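Local coordinates for fiber protein 2 (Fowl adenovirus 1, PDB 2VTW) that forms the receptor-binding head of the trimeric short fibre, whose spikes at the capsid vertices probably attach the virion to its host cell, at residues Ser15-Asn20 / Asn30-Leu35; Val50-Thr55 / Gly185-Gly190; Arg70-Trp75 / Ala176-Pro181; Gly140-Gly145 / Pro181-Thr186. All blocks are in the same frame, centred on the assembly; numbering follows the deposited sequence.

In the fold
All four contacts reach one mixed sheet of the C-terminal fibre head, two of them through loops. Interaction 1 closes first along the chain; strand 28-40 then passes directly to strand 43-53, where interaction 2 opens, and the two centres lie about 10 Å apart. Interaction 3 is nested within the long loop that interaction 2 closes. Interaction 4 crosses interaction 3, shares P181 with it, and meets interaction 2 on strand 185-197, its centre about 9 Å away. L178 packs against V52, V187 and L142, joining interactions 2, 3 and 4 in one apolar cluster. Contacts far apart in sequence thus hold strands and loops of the receptor-binding head together.

Interaction 1 of 4, residues Ser15-Asn20 / Asn30-Leu35; sequences SSPTGN and NGSYFL
After the turn at P17, segment 15-20 joins the neighbouring strand through two antiparallel pairs, first the hydrogen-bonded pair G19 and G31 and then the non-hydrogen-bonded pair N20 and N30. G19 N gives its hydrogen to G31 O at 3.0 Å, and G31 N returns one to G19 O. That second carbonyl oxygen is gripped twice, because N30 ND2 also reaches G19 O, at 3.2 Å and with a nearly straight N-H...O angle of 164°. The two donors come from opposite faces of the carbonyl plane, while G19 O lies almost in the plane of the N30 amide. Beyond G31, the S32 hydroxyl stands over a face of the S16-P17 peptide, S32 OG being 3.2 Å from S16 C; this placement follows from OG lying anti to the carbonyl carbon, chi1 -45°. The P17 ring adds apolar contact, with P17 CB 4.2 Å from N30 CB. A water bridges the segments beyond the paired residues: it donates to S16 O at 2.7 Å and accepts from Y33 N. The hydroxyl of Y33 reaches beyond the contact to S9 and G89. P17 is the centre of an inverse gamma turn, which interrupts strand 4-23 within its beta hairpin with strand 28-40.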
loop_
_atom_site.group_PDB
_atom_site.type_symbol
_atom_site.label_atom_id
_atom_site.label_comp_id
_atom_site.label_asym_id
_atom_site.label_seq_id
_atom_site.Cartn_x
_atom_site.Cartn_y
_atom_site.Cartn_z
ATOM N N SER A 15 19.511 -7.964 14.357
ATOM C CA SER A 15 20.690 -8.133 15.200
ATOM C C SER A 15 21.960 -8.532 14.424
ATOM O O SER A 15 23.060 -8.178 14.854
ATOM C CB SER A 15 20.374 -9.176 16.290
ATOM O OG SER A 15 19.545 -10.248 15.820
ATOM N N SER A 16 21.805 -9.239 13.291
ATOM C CA SER A 16 22.944 -9.769 12.491
ATOM C C SER A 16 23.130 -9.059 11.153
ATOM O O SER A 16 22.357 -9.284 10.220
ATOM C CB SER A 16 22.738 -11.252 12.196
ATOM O OG SER A 16 22.601 -11.984 13.394
ATOM N N PRO A 17 24.160 -8.215 11.038
ATOM C CA PRO A 17 24.365 -7.454 9.801
ATOM C C PRO A 17 24.962 -8.256 8.625
ATOM O O PRO A 17 26.016 -7.885 8.079
ATOM C CB PRO A 17 25.268 -6.314 10.250
ATOM C CG PRO A 17 26.020 -6.881 11.421
ATOM C CD PRO A 17 25.160 -7.883 12.072
ATOM N N THR A 18 24.247 -9.305 8.208
ATOM C CA THR A 18 24.671 -10.162 7.078
ATOM C C THR A 18 24.252 -9.639 5.688
ATOM O O THR A 18 24.661 -10.199 4.680
ATOM C CB THR A 18 24.122 -11.568 7.247
ATOM O OG1 THR A 18 22.692 -11.514 7.326
ATOM C CG2 THR A 18 24.673 -12.193 8.529
ATOM N N GLY A 19 23.457 -8.559 5.630
ATOM C CA GLY A 19 23.021 -7.999 4.364
ATOM C C GLY A 19 24.082 -7.117 3.744
ATOM O O GLY A 19 24.775 -6.396 4.458
ATOM N N ASN A 20 24.221 -7.203 2.419
ATOM C CA ASN A 20 25.174 -6.393 1.664
ATOM C C ASN A 20 24.417 -5.316 0.908
ATOM O O ASN A 20 23.855 -5.577 -0.166
ATOM C CB ASN A 20 25.963 -7.239 0.649
ATOM C CG ASN A 20 26.832 -8.290 1.295
ATOM O OD1 ASN A 20 27.375 -8.088 2.379
ATOM N ND2 ASN A 20 26.977 -9.428 0.621
ATOM N N ASN A 30 27.113 -3.013 5.549
ATOM C CA ASN A 30 26.348 -4.113 6.074
ATOM C C ASN A 30 25.190 -3.665 6.987
ATOM O O ASN A 30 25.330 -2.749 7.785
ATOM C CB ASN A 30 27.299 -5.053 6.798
ATOM C CG ASN A 30 28.377 -5.591 5.868
ATOM O OD1 ASN A 30 29.567 -5.301 6.042
ATOM N ND2 ASN A 30 27.951 -6.331 4.828
ATOM N N GLY A 31 24.055 -4.337 6.860
ATOM C CA GLY A 31 22.879 -4.026 7.662
ATOM C C GLY A 31 22.151 -5.299 7.982
ATOM O O GLY A 31 22.368 -6.305 7.317
ATOM N N SER A 32 21.319 -5.264 9.022
ATOM C CA SER A 32 20.437 -6.376 9.347
ATOM C C SER A 32 19.104 -6.187 8.625
ATOM O O SER A 32 18.795 -5.089 8.156
ATOM C CB SER A 32 20.221 -6.460 10.855
ATOM O OG SER A 32 21.475 -6.301 11.528
ATOM N N TYR A 33 18.323 -7.249 8.531
ATOM C CA TYR A 33 17.041 -7.164 7.843
ATOM C C TYR A 33 16.138 -8.252 8.371
ATOM O O TYR A 33 16.602 -9.262 8.919
ATOM C CB TYR A 33 17.209 -7.277 6.319
ATOM C CG TYR A 33 17.615 -8.670 5.903
ATOM C CD1 TYR A 33 16.655 -9.654 5.732
ATOM C CD2 TYR A 33 18.961 -9.024 5.770
ATOM C CE1 TYR A 33 17.002 -10.958 5.402
ATOM C CE2 TYR A 33 19.331 -10.362 5.443
ATOM C CZ TYR A 33 18.333 -11.306 5.258
ATOM O OH TYR A 33 18.617 -12.610 4.947
ATOM N N PHE A 34 14.837 -8.036 8.229
ATOM C CA PHE A 34 13.892 -9.095 8.397
ATOM C C PHE A 34 12.900 -9.024 7.236
ATOM O O PHE A 34 12.252 -7.989 7.016
ATOM C CB PHE A 34 13.220 -8.975 9.743
ATOM C CG PHE A 34 12.511 -10.218 10.165
ATOM C CD1 PHE A 34 13.146 -11.458 10.111
ATOM C CD2 PHE A 34 11.218 -10.175 10.619
ATOM C CE1 PHE A 34 12.508 -12.606 10.500
ATOM C CE2 PHE A 34 10.569 -11.344 11.006
ATOM C CZ PHE A 34 11.231 -12.559 10.930
ATOM N N LEU A 35 12.813 -10.134 6.501
ATOM C CA LEU A 35 12.062 -10.260 5.243
ATOM C C LEU A 35 10.996 -11.327 5.422
ATOM O O LEU A 35 11.305 -12.464 5.788
ATOM C CB LEU A 35 13.021 -10.685 4.128
ATOM C CG LEU A 35 12.435 -11.075 2.768
ATOM C CD1 LEU A 35 11.670 -9.858 2.180
ATOM C CD2 LEU A 35 13.555 -11.554 1.803
HETATM O O HOH W 1 19.686 -9.604 9.839
#

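Interaction 2 of 4, residues Val50-Thr55 / Gly185-Gly190; sequences VKVDTT and GTVAIG
K51 stands up from the face of the sheet that carries A188 and T186, its extended chain passing the A188 methyl and then T186, two residues of the neighbouring strand on the same face. K51 CG, anti to the backbone N (chi1 -172°), rests 3.7 Å from A188 CB, and further out K51 CE passes 3.9 Å from T186 CB. On the same face T186 turns its methyl group to the carboxylate of D53, with T186 CG2 3.6 Å from D53 CG, while T186 OG1 bonds to T139. On the other face, V50 CB meets I189 CG2 at 3.7 Å and V52 CB meets V187 CG1 at 4.1 Å, pointing into the apolar interior with F171 and L178. These alternating faces belong to an antiparallel pairing of strands 43-53 and 185-197 in the fibre-head sheet; the axes of 50-53 and 185-190 run 176° apart, and V50 pairs with I189 and V52 with V187 through reciprocal backbone hydrogen bonds. A188 also packs on I110 of a second subunit, bringing this sheet to the trimer interface. Next to the last bridged pair, D53 OD1 receives both T55 N and T55 OG1 from the same face of its carboxylate plane, the first bond making an Asx turn. T54 N bonds to G185 O, and T54 OG1 accepts G185 N at 2.9 Å while also bonding to the side-chain ND2 of N184.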
loop_
_atom_site.group_PDB
_atom_site.type_symbol
_atom_site.label_atom_id
_atom_site.label_comp_id
_atom_site.label_asym_id
_atom_site.label_seq_id
_atom_site.Cartn_x
_atom_site.Cartn_y
_atom_site.Cartn_z
ATOM N N VAL A 50 14.658 -3.012 7.757
ATOM C CA VAL A 50 16.109 -2.811 7.592
ATOM C C VAL A 50 16.640 -2.019 8.799
ATOM O O VAL A 50 16.018 -1.029 9.220
ATOM C CB VAL A 50 16.451 -2.051 6.268
ATOM C CG1 VAL A 50 17.914 -1.556 6.246
ATOM C CG2 VAL A 50 16.207 -2.934 5.051
ATOM N N LYS A 51 17.776 -2.444 9.360
ATOM C CA LYS A 51 18.484 -1.637 10.398
ATOM C C LYS A 51 19.990 -1.529 10.082
ATOM O O LYS A 51 20.617 -2.518 9.709
ATOM C CB LYS A 51 18.220 -2.202 11.795
ATOM C CG LYS A 51 18.736 -1.329 12.938
ATOM C CD LYS A 51 18.477 -2.002 14.273
ATOM C CE LYS A 51 19.042 -1.198 15.430
ATOM N NZ LYS A 51 18.490 -1.775 16.680
ATOM N N VAL A 52 20.539 -0.313 10.174
ATOM C CA VAL A 52 21.953 -0.056 9.954
ATOM C C VAL A 52 22.545 0.581 11.232
ATOM O O VAL A 52 22.035 1.593 11.718
ATOM C CB VAL A 52 22.182 0.870 8.743
ATOM C CG1 VAL A 52 23.662 0.906 8.355
ATOM C CG2 VAL A 52 21.333 0.420 7.554
ATOM N N ASP A 53 23.584 -0.053 11.781
ATOM C CA ASP A 53 24.283 0.368 13.015
ATOM C C ASP A 53 25.668 0.824 12.541
ATOM O O ASP A 53 26.371 0.068 11.863
ATOM C CB ASP A 53 24.352 -0.823 13.982
ATOM C CG ASP A 53 24.937 -0.475 15.377
ATOM O OD1 ASP A 53 25.866 0.358 15.497
ATOM O OD2 ASP A 53 24.476 -1.091 16.366
ATOM N N THR A 54 26.036 2.070 12.832
ATOM C CA THR A 54 27.301 2.623 12.360
ATOM C C THR A 54 28.508 1.845 12.905
ATOM O O THR A 54 29.580 1.845 12.284
ATOM C CB THR A 54 27.446 4.132 12.689
ATOM O OG1 THR A 54 27.352 4.326 14.102
ATOM C CG2 THR A 54 26.367 4.953 11.966
ATOM N N THR A 55 28.322 1.170 14.037
ATOM C CA THR A 55 29.388 0.361 14.627
ATOM C C THR A 55 29.514 -1.048 14.020
ATOM O O THR A 55 30.488 -1.748 14.314
ATOM C CB THR A 55 29.259 0.240 16.180
ATOM O OG1 THR A 55 28.179 -0.638 16.533
ATOM C CG2 THR A 55 29.073 1.641 16.833
ATOM N N GLY A 185 25.444 5.971 15.602
ATOM C CA GLY A 185 24.163 5.526 16.110
ATOM C C GLY A 185 23.537 4.547 15.147
ATOM O O GLY A 185 24.233 3.916 14.362
ATOM N N THR A 186 22.212 4.426 15.219
ATOM C CA THR A 186 21.445 3.454 14.431
ATOM C C THR A 186 20.197 4.090 13.786
ATOM O O THR A 186 19.690 5.112 14.258
ATOM C CB THR A 186 21.005 2.208 15.279
ATOM O OG1 THR A 186 19.884 2.530 16.110
ATOM C CG2 THR A 186 22.172 1.661 16.135
ATOM N N VAL A 187 19.750 3.467 12.687
ATOM C CA VAL A 187 18.511 3.819 11.988
ATOM C C VAL A 187 17.831 2.501 11.646
ATOM O O VAL A 187 18.483 1.560 11.209
ATOM C CB VAL A 187 18.756 4.671 10.726
ATOM C CG1 VAL A 187 19.665 3.937 9.741
ATOM C CG2 VAL A 187 17.397 5.073 10.056
ATOM N N ALA A 188 16.545 2.411 11.954
ATOM C CA ALA A 188 15.754 1.221 11.734
ATOM C C ALA A 188 14.436 1.647 11.070
ATOM O O ALA A 188 13.803 2.650 11.473
ATOM C CB ALA A 188 15.498 0.483 13.029
ATOM N N ILE A 189 14.044 0.897 10.045
ATOM C CA ILE A 189 12.948 1.293 9.165
ATOM C C ILE A 189 12.096 0.092 8.871
ATOM O O ILE A 189 12.613 -1.012 8.682
ATOM C CB ILE A 189 13.466 1.896 7.843
ATOM C CG1 ILE A 189 12.307 2.310 6.922
ATOM C CG2 ILE A 189 14.348 0.898 7.129
ATOM C CD1 ILE A 189 12.713 3.209 5.781
ATOM N N GLY A 190 10.784 0.326 8.848
ATOM C CA GLY A 190 9.806 -0.667 8.423
ATOM C C GLY A 190 8.576 -0.697 9.301
ATOM O O GLY A 190 8.463 0.090 10.248
#

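Interaction 3 of 4, residues Arg70-Trp75 / Ala176-Pro181; sequences RYFTVW and AGLFNP
F72 receives two side chains from the 176-181 loop, L178 and F179, each crossing it at about a right angle. The L178 methyl CD2 comes obliquely to the ring, 3.7 Å from F72 CE2. F179 advances its far end instead: F179 CZ lies 4.0 Å from F72 CB and also approaches F72 CD2. Within the loop, L178 CG sits 3.9 Å above one face of the F179 ring, offset toward the rim, so the two side chains enter as a packed pair. Their delivery depends on the type I turn from G177 to N180, which places L178 and F179 at its two central positions. At the outer margin the aliphatic part of R70 lies alongside A176, with R70 CG 3.8 Å from A176 N, before the chain bends at chi3 (-66°) and its NH1 bonds to C173 O. Further out, F29 meets both F72 and F179 edge-to-face, F171 stacks on F72, and the guanidinium group of R60 holds L178 O. No hydrogen bond joins the two segments, and the result is an aromatic and aliphatic cluster through which the loop between strands 163-173 and 185-197 packs on the start of strand 71-76 in the fibre head.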
loop_
_atom_site.group_PDB
_atom_site.type_symbol
_atom_site.label_atom_id
_atom_site.label_comp_id
_atom_site.label_asym_id
_atom_site.label_seq_id
_atom_site.Cartn_x
_atom_site.Cartn_y
_atom_site.Cartn_z
ATOM N N ARG A 70 22.705 10.057 0.211
ATOM C CA ARG A 70 21.444 9.890 0.947
ATOM C C ARG A 70 20.666 8.596 0.598
ATOM O O ARG A 70 19.800 8.167 1.377
ATOM C CB ARG A 70 20.565 11.127 0.741
ATOM C CG ARG A 70 21.134 12.372 1.422
ATOM C CD ARG A 70 20.250 13.590 1.303
ATOM N NE ARG A 70 20.100 14.104 -0.062
ATOM C CZ ARG A 70 18.996 14.024 -0.821
ATOM N NH1 ARG A 70 17.877 13.422 -0.400
ATOM N NH2 ARG A 70 19.003 14.555 -2.040
ATOM N N TYR A 71 20.971 7.976 -0.549
ATOM C CA TYR A 71 20.219 6.787 -1.013
ATOM C C TYR A 71 20.986 5.513 -0.768
ATOM O O TYR A 71 22.202 5.511 -0.762
ATOM C CB TYR A 71 19.895 6.858 -2.499
ATOM C CG TYR A 71 18.971 7.960 -2.948
ATOM C CD1 TYR A 71 18.596 9.025 -2.107
ATOM C CD2 TYR A 71 18.505 7.973 -4.238
ATOM C CE1 TYR A 71 17.758 10.029 -2.565
ATOM C CE2 TYR A 71 17.701 8.981 -4.699
ATOM C CZ TYR A 71 17.316 9.988 -3.862
ATOM O OH TYR A 71 16.498 10.967 -4.360
ATOM N N PHE A 72 20.263 4.424 -0.549
ATOM C CA PHE A 72 20.868 3.103 -0.565
ATOM C C PHE A 72 19.878 2.036 -1.001
ATOM O O PHE A 72 18.657 2.179 -0.789
ATOM C CB PHE A 72 21.524 2.761 0.774
ATOM C CG PHE A 72 20.574 2.488 1.904
ATOM C CD1 PHE A 72 20.050 1.224 2.097
ATOM C CD2 PHE A 72 20.265 3.487 2.826
ATOM C CE1 PHE A 72 19.203 0.957 3.140
ATOM C CE2 PHE A 72 19.417 3.232 3.888
ATOM C CZ PHE A 72 18.892 1.966 4.055
ATOM N N THR A 73 20.402 0.964 -1.599
ATOM C CA THR A 73 19.564 -0.066 -2.222
ATOM C C THR A 73 19.735 -1.397 -1.527
ATOM O O THR A 73 20.857 -1.798 -1.168
ATOM C CB THR A 73 19.879 -0.202 -3.721
ATOM O OG1 THR A 73 19.674 1.060 -4.356
ATOM C CG2 THR A 73 19.026 -1.291 -4.406
ATOM N N VAL A 74 18.610 -2.064 -1.327
ATOM C CA VAL A 74 18.545 -3.437 -0.878
ATOM C C VAL A 74 17.824 -4.259 -1.984
ATOM O O VAL A 74 16.772 -3.855 -2.498
ATOM C CB VAL A 74 17.784 -3.551 0.463
ATOM C CG1 VAL A 74 17.575 -5.036 0.875
ATOM C CG2 VAL A 74 18.550 -2.810 1.540
ATOM N N TRP A 75 18.434 -5.380 -2.370
ATOM C CA TRP A 75 17.865 -6.320 -3.335
ATOM C C TRP A 75 17.194 -7.473 -2.628
ATOM O O TRP A 75 17.830 -8.157 -1.840
ATOM C CB TRP A 75 18.975 -6.865 -4.252
ATOM C CG TRP A 75 19.382 -5.883 -5.269
ATOM C CD1 TRP A 75 20.431 -5.035 -5.207
ATOM C CD2 TRP A 75 18.717 -5.619 -6.515
ATOM N NE1 TRP A 75 20.468 -4.253 -6.334
ATOM C CE2 TRP A 75 19.419 -4.591 -7.150
ATOM C CE3 TRP A 75 17.577 -6.133 -7.133
ATOM C CZ2 TRP A 75 19.040 -4.091 -8.391
ATOM C CZ3 TRP A 75 17.205 -5.639 -8.354
ATOM C CH2 TRP A 75 17.930 -4.639 -8.978
ATOM N N ALA A 176 21.503 13.783 4.886
ATOM C CA ALA A 176 22.779 13.052 4.893
ATOM C C ALA A 176 23.184 12.687 6.330
ATOM O O ALA A 176 22.862 13.401 7.282
ATOM C CB ALA A 176 23.874 13.880 4.181
ATOM N N GLY A 177 23.844 11.548 6.503
ATOM C CA GLY A 177 24.373 11.208 7.817
ATOM C C GLY A 177 24.791 9.761 8.027
ATOM O O GLY A 177 25.773 9.490 8.734
ATOM N N LEU A 178 24.035 8.834 7.438
ATOM C CA LEU A 178 24.310 7.408 7.573
ATOM C C LEU A 178 25.721 7.037 7.100
ATOM O O LEU A 178 26.292 6.082 7.606
ATOM C CB LEU A 178 23.267 6.590 6.796
ATOM C CG LEU A 178 23.273 5.056 6.917
ATOM C CD1 LEU A 178 23.177 4.573 8.358
ATOM C CD2 LEU A 178 22.147 4.446 6.074
ATOM N N PHE A 179 26.255 7.796 6.144
ATOM C CA PHE A 179 27.536 7.484 5.494
ATOM C C PHE A 179 28.660 8.481 5.814
ATOM O O PHE A 179 29.730 8.431 5.215
ATOM C CB PHE A 179 27.298 7.351 3.980
ATOM C CG PHE A 179 26.238 6.337 3.656
ATOM C CD1 PHE A 179 26.442 4.995 3.973
ATOM C CD2 PHE A 179 25.014 6.726 3.118
ATOM C CE1 PHE A 179 25.477 4.062 3.731
ATOM C CE2 PHE A 179 24.037 5.793 2.866
ATOM C CZ PHE A 179 24.261 4.459 3.178
ATOM N N ASN A 180 28.397 9.376 6.765
ATOM C CA ASN A 180 29.391 10.305 7.280
ATOM C C ASN A 180 30.025 9.674 8.521
ATOM O O ASN A 180 29.332 9.436 9.514
ATOM C CB ASN A 180 28.752 11.662 7.594
ATOM C CG ASN A 180 29.745 12.669 8.140
ATOM O OD1 ASN A 180 30.446 12.388 9.099
ATOM N ND2 ASN A 180 29.797 13.857 7.535
ATOM N N PRO A 181 31.353 9.399 8.466
ATOM C CA PRO A 181 32.038 8.635 9.534
ATOM C C PRO A 181 32.081 9.323 10.910
ATOM O O PRO A 181 32.370 8.658 11.918
ATOM C CB PRO A 181 33.458 8.420 8.981
ATOM C CG PRO A 181 33.656 9.490 7.940
ATOM C CD PRO A 181 32.279 9.811 7.386
#

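Interaction 4 of 4, residues Gly140-Gly145 / Pro181-Thr186; sequences GSLNTG and PTVNGT
The L142 methyl CD2 stands almost squarely over one face of the T186 carbonyl group, 3.6 Å from T186 C. The other flat group at work is the N184 peptide carbonyl, approached at its oxygen by S141 N and L142 N from opposite sides of its plane, with S141 OG on the same side as S141 N. This is the margin of the fibre-head sheet, where the loop after strand 129-140 folds against the beginning of strand 185-197. Within these segments one non-hydrogen-bonded antiparallel pair forms, G140 with G185, and the strand pairing continues through T186 and T139. Both members of the pair are glycines, and their backbones come as close as 4.0 Å between CA atoms. All three bonds to N184 O are weak. The two N-H groups aim poorly, at 122° from S141 N and 130° from L142 N, although these nitrogens are 2.9 and 3.0 Å from N184 O. S141 OG is 3.3 Å from the same N184 O. L142 carries the apolar part of the contact, crossing V183 at about a right angle. Its CG, anti to the backbone N (chi1 -180°), directs the two methyls inward, where they also pack on L178 and V187. On the loop itself, N143 OD1 accepts G145 N in an Asx turn. V183 CG1 lies 3.6 Å from L142 CA and 3.9 Å from L142 CD1.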
loop_
_atom_site.group_PDB
_atom_site.type_symbol
_atom_site.label_atom_id
_atom_site.label_comp_id
_atom_site.label_asym_id
_atom_site.label_seq_id
_atom_site.Cartn_x
_atom_site.Cartn_y
_atom_site.Cartn_z
ATOM N N GLY A 140 21.525 7.433 18.979
ATOM C CA GLY A 140 22.764 8.186 18.779
ATOM C C GLY A 140 22.503 9.535 18.143
ATOM O O GLY A 140 21.411 10.073 18.251
ATOM N N SER A 141 23.511 10.080 17.479
ATOM C CA SER A 141 23.383 11.348 16.772
ATOM C C SER A 141 22.915 11.199 15.323
ATOM O O SER A 141 22.696 12.203 14.654
ATOM C CB SER A 141 24.716 12.114 16.797
ATOM O OG SER A 141 25.771 11.368 16.193
ATOM N N LEU A 142 22.774 9.969 14.830
ATOM C CA LEU A 142 22.293 9.743 13.441
ATOM C C LEU A 142 20.871 10.269 13.290
ATOM O O LEU A 142 20.015 9.953 14.109
ATOM C CB LEU A 142 22.339 8.245 13.064
ATOM C CG LEU A 142 21.876 7.814 11.658
ATOM C CD1 LEU A 142 22.683 8.473 10.523
ATOM C CD2 LEU A 142 21.929 6.300 11.551
ATOM N N ASN A 143 20.656 11.099 12.259
ATOM C CA ASN A 143 19.333 11.645 11.912
ATOM C C ASN A 143 19.200 11.764 10.396
ATOM O O ASN A 143 19.586 12.761 9.782
ATOM C CB ASN A 143 19.075 13.013 12.594
ATOM C CG ASN A 143 17.609 13.474 12.480
ATOM O OD1 ASN A 143 16.886 13.127 11.535
ATOM N ND2 ASN A 143 17.170 14.255 13.453
ATOM N N THR A 144 18.636 10.723 9.795
ATOM C CA THR A 144 18.368 10.683 8.346
ATOM C C THR A 144 17.134 11.488 7.916
ATOM O O THR A 144 16.908 11.702 6.713
ATOM C CB THR A 144 18.104 9.220 7.893
ATOM O OG1 THR A 144 16.976 8.694 8.605
ATOM C CG2 THR A 144 19.344 8.321 8.155
ATOM N N GLY A 145 16.332 11.926 8.882
ATOM C CA GLY A 145 14.989 12.428 8.572
ATOM C C GLY A 145 14.082 11.275 8.113
ATOM O O GLY A 145 14.351 10.108 8.389
ATOM N N PRO A 181 31.353 9.399 8.466
ATOM C CA PRO A 181 32.038 8.635 9.534
ATOM C C PRO A 181 32.081 9.323 10.910
ATOM O O PRO A 181 32.370 8.658 11.918
ATOM C CB PRO A 181 33.458 8.420 8.981
ATOM C CG PRO A 181 33.656 9.490 7.940
ATOM C CD PRO A 181 32.279 9.811 7.386
ATOM N N THR A 182 31.779 10.616 10.967
ATOM C CA THR A 182 31.747 11.325 12.255
ATOM C C THR A 182 30.386 11.203 12.955
ATOM O O THR A 182 30.279 11.498 14.148
ATOM C CB THR A 182 32.156 12.800 12.094
ATOM O OG1 THR A 182 31.152 13.521 11.372
ATOM C CG2 THR A 182 33.483 12.897 11.333
ATOM N N VAL A 183 29.366 10.731 12.220
ATOM C CA VAL A 183 28.007 10.535 12.755
ATOM C C VAL A 183 27.805 9.098 13.183
ATOM O O VAL A 183 28.105 8.187 12.430
ATOM C CB VAL A 183 26.941 10.869 11.706
ATOM C CG1 VAL A 183 25.540 10.474 12.206
ATOM C CG2 VAL A 183 27.007 12.342 11.349
ATOM N N ASN A 184 27.275 8.895 14.383
ATOM C CA ASN A 184 27.137 7.555 14.939
ATOM C C ASN A 184 25.748 7.258 15.474
ATOM O O ASN A 184 24.983 8.172 15.786
ATOM C CB ASN A 184 28.170 7.368 16.055
ATOM C CG ASN A 184 29.580 7.172 15.507
ATOM O OD1 ASN A 184 30.452 8.038 15.658
ATOM N ND2 ASN A 184 29.804 6.023 14.846
ATOM N N GLY A 185 25.444 5.971 15.602
ATOM C CA GLY A 185 24.163 5.526 16.110
ATOM C C GLY A 185 23.537 4.547 15.147
ATOM O O GLY A 185 24.233 3.916 14.362
ATOM N N THR A 186 22.212 4.426 15.219
ATOM C CA THR A 186 21.445 3.454 14.431
ATOM C C THR A 186 20.197 4.090 13.786
ATOM O O THR A 186 19.690 5.112 14.258
ATOM C CB THR A 186 21.005 2.208 15.279
ATOM O OG1 THR A 186 19.884 2.530 16.110
ATOM C CG2 THR A 186 22.172 1.661 16.135
#